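Local coordinates for protein acetate CoA-transferase subunit beta (Escherichia coli DH5[alpha], PDB 5DBN) that activates short-chain fatty acids as part of acetate CoA-transferase, moving CoA from acetyl-CoA to acetoacetate through a covalent enzyme-CoA intermediate, at residues 172-177 and 201-206. Sequence-based numbering, arbitrary orientation.
Sequences AVFRFI and ARFEVA
Phe174 and Phe203 mark the closest approach of strand 172-177 and segment 201-206, with CA atoms 8.7 Å apart. Strand 172-177 lies in the mixed sheet of the CoA-transferase fold, and segment 201-206 leads from a loop that holds Phe203 into its edge strand 204-205. Strands 172-177 and 204-205 are not neighbours in it: strand 180-186 runs between them. No hydrogen bond joins the two segments, and contact is made by the two phenylalanine side chains across the intervening strand. Their rings form a T-shaped (edge-to-face) pair, with centroids 5.1 Å apart and planes at 68°. Phe174 supplies the edge and Phe203 the face. In Phe203, CG sits between the backbone N and the carbonyl carbon (chi1 62°), and the ring stands with one face to Phe174. Leu183 of the middle strand touches both rings. Helix 192-197 also packs here, through Val195 on Phe174 and Arg196 on Phe203. Replacing Phe203 by an alanine is likely to leave the edge of Phe174 without its aromatic partner and open a gap beside Leu183. The meeting point is CE1 of Phe174, which lies 3.7 Å above the Phe203 ring plane, over the ring centre, and 3.9 Å from Phe203 CD2.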
loop_
_atom_site.group_PDB
_atom_site.type_symbol
_atom_site.label_atom_id
_atom_site.label_comp_id
_atom_site.label_asym_id
_atom_site.label_seq_id
_atom_site.Cartn_x
_atom_site.Cartn_y
_atom_site.Cartn_z
ATOM N N ALA B 172 -14.567 -2.623 -38.665
ATOM C CA ALA B 172 -14.645 -4.007 -38.198
ATOM C C ALA B 172 -14.361 -4.179 -36.705
ATOM O O ALA B 172 -13.853 -3.273 -36.045
ATOM C CB ALA B 172 -13.684 -4.868 -38.998
ATOM N N VAL B 173 -14.693 -5.362 -36.191
ATOM C CA VAL B 173 -14.347 -5.753 -34.828
ATOM C C VAL B 173 -13.468 -7.001 -34.842
ATOM O O VAL B 173 -13.848 -8.030 -35.401
ATOM C CB VAL B 173 -15.605 -6.031 -33.972
ATOM C CG1 VAL B 173 -15.221 -6.426 -32.555
ATOM C CG2 VAL B 173 -16.520 -4.814 -33.950
ATOM N N PHE B 174 -12.288 -6.888 -34.238
ATOM C CA PHE B 174 -11.364 -8.011 -34.094
ATOM C C PHE B 174 -11.302 -8.476 -32.642
ATOM O O PHE B 174 -11.422 -7.667 -31.722
ATOM C CB PHE B 174 -9.955 -7.630 -34.555
ATOM C CG PHE B 174 -9.858 -7.253 -36.007
ATOM C CD1 PHE B 174 -9.720 -8.227 -36.984
ATOM C CD2 PHE B 174 -9.878 -5.923 -36.394
ATOM C CE1 PHE B 174 -9.615 -7.881 -38.316
ATOM C CE2 PHE B 174 -9.776 -5.573 -37.725
ATOM C CZ PHE B 174 -9.646 -6.552 -38.686
ATOM N N ARG B 175 -11.114 -9.778 -32.441
ATOM C CA ARG B 175 -10.887 -10.322 -31.103
ATOM C C ARG B 175 -9.633 -11.195 -31.080
ATOM O O ARG B 175 -9.368 -11.942 -32.024
ATOM C CB ARG B 175 -12.093 -11.135 -30.628
ATOM C CG ARG B 175 -13.354 -10.319 -30.412
ATOM C CD ARG B 175 -14.441 -11.158 -29.767
ATOM N NE ARG B 175 -15.721 -10.454 -29.701
ATOM C CZ ARG B 175 -16.064 -9.590 -28.749
ATOM N NH1 ARG B 175 -15.221 -9.294 -27.769
ATOM N NH2 ARG B 175 -17.257 -9.009 -28.785
ATOM N N PHE B 176 -8.864 -11.089 -29.999
ATOM C CA PHE B 176 -7.683 -11.929 -29.801
ATOM C C PHE B 176 -7.999 -13.059 -28.827
ATOM O O PHE B 176 -8.204 -12.825 -27.635
ATOM C CB PHE B 176 -6.501 -11.105 -29.284
ATOM C CG PHE B 176 -6.005 -10.074 -30.259
ATOM C CD1 PHE B 176 -5.035 -10.397 -31.191
ATOM C CD2 PHE B 176 -6.499 -8.782 -30.236
ATOM C CE1 PHE B 176 -4.572 -9.454 -32.089
ATOM C CE2 PHE B 176 -6.040 -7.832 -31.131
ATOM C CZ PHE B 176 -5.074 -8.170 -32.058
ATOM N N ILE B 177 -8.028 -14.283 -29.348
ATOM C CA ILE B 177 -8.416 -15.453 -28.570
ATOM C C ILE B 177 -7.350 -16.538 -28.669
ATOM O O ILE B 177 -7.085 -17.061 -29.750
ATOM C CB ILE B 177 -9.768 -16.021 -29.050
ATOM C CG1 ILE B 177 -10.800 -14.893 -29.167
ATOM C CG2 ILE B 177 -10.242 -17.128 -28.108
ATOM C CD1 ILE B 177 -12.162 -15.335 -29.659
ATOM N N ALA B 201 -2.240 -6.869 -40.724
ATOM C CA ALA B 201 -2.233 -7.978 -39.779
ATOM C C ALA B 201 -2.844 -9.232 -40.395
ATOM O O ALA B 201 -3.806 -9.155 -41.160
ATOM C CB ALA B 201 -2.985 -7.595 -38.518
ATOM N N ARG B 202 -2.270 -10.386 -40.066
ATOM C CA ARG B 202 -2.836 -11.669 -40.468
ATOM C C ARG B 202 -3.942 -12.066 -39.497
ATOM O O ARG B 202 -3.736 -12.064 -38.282
ATOM C CB ARG B 202 -1.769 -12.764 -40.503
ATOM C CG ARG B 202 -0.535 -12.447 -41.326
ATOM C CD ARG B 202 0.454 -13.602 -41.237
ATOM N NE ARG B 202 1.734 -13.312 -41.877
ATOM C CZ ARG B 202 2.740 -12.668 -41.293
ATOM N NH1 ARG B 202 2.625 -12.226 -40.046
ATOM N NH2 ARG B 202 3.867 -12.462 -41.960
ATOM N N PHE B 203 -5.117 -12.392 -40.026
ATOM C CA PHE B 203 -6.242 -12.781 -39.184
ATOM C C PHE B 203 -7.142 -13.791 -39.886
ATOM O O PHE B 203 -7.253 -13.794 -41.113
ATOM C CB PHE B 203 -7.059 -11.552 -38.776
ATOM C CG PHE B 203 -7.676 -10.819 -39.933
ATOM C CD1 PHE B 203 -8.906 -11.206 -40.440
ATOM C CD2 PHE B 203 -7.030 -9.738 -40.509
ATOM C CE1 PHE B 203 -9.476 -10.534 -41.502
ATOM C CE2 PHE B 203 -7.596 -9.060 -41.571
ATOM C CZ PHE B 203 -8.821 -9.458 -42.068
ATOM N N GLU B 204 -7.778 -14.647 -39.093
ATOM C CA GLU B 204 -8.756 -15.595 -39.606
ATOM C C GLU B 204 -10.152 -15.013 -39.443
ATOM O O GLU B 204 -10.422 -14.283 -38.489
ATOM C CB GLU B 204 -8.647 -16.943 -38.890
ATOM C CG GLU B 204 -7.325 -17.660 -39.130
ATOM C CD GLU B 204 -7.292 -19.052 -38.527
ATOM O OE1 GLU B 204 -7.880 -19.975 -39.130
ATOM O OE2 GLU B 204 -6.685 -19.219 -37.446
ATOM N N VAL B 205 -11.030 -15.331 -40.388
ATOM C CA VAL B 205 -12.398 -14.833 -40.367
ATOM C C VAL B 205 -13.313 -15.875 -39.739
ATOM O O VAL B 205 -13.224 -17.062 -40.057
ATOM C CB VAL B 205 -12.896 -14.493 -41.789
ATOM C CG1 VAL B 205 -14.293 -13.888 -41.742
ATOM C CG2 VAL B 205 -11.929 -13.539 -42.480
ATOM N N ALA B 206 -14.183 -15.430 -38.837
ATOM C CA ALA B 206 -15.152 -16.316 -38.204
ATOM C C ALA B 206 -16.101 -16.896 -39.246
ATOM O O ALA B 206 -16.592 -16.177 -40.116
ATOM C CB ALA B 206 -15.929 -15.576 -37.134
#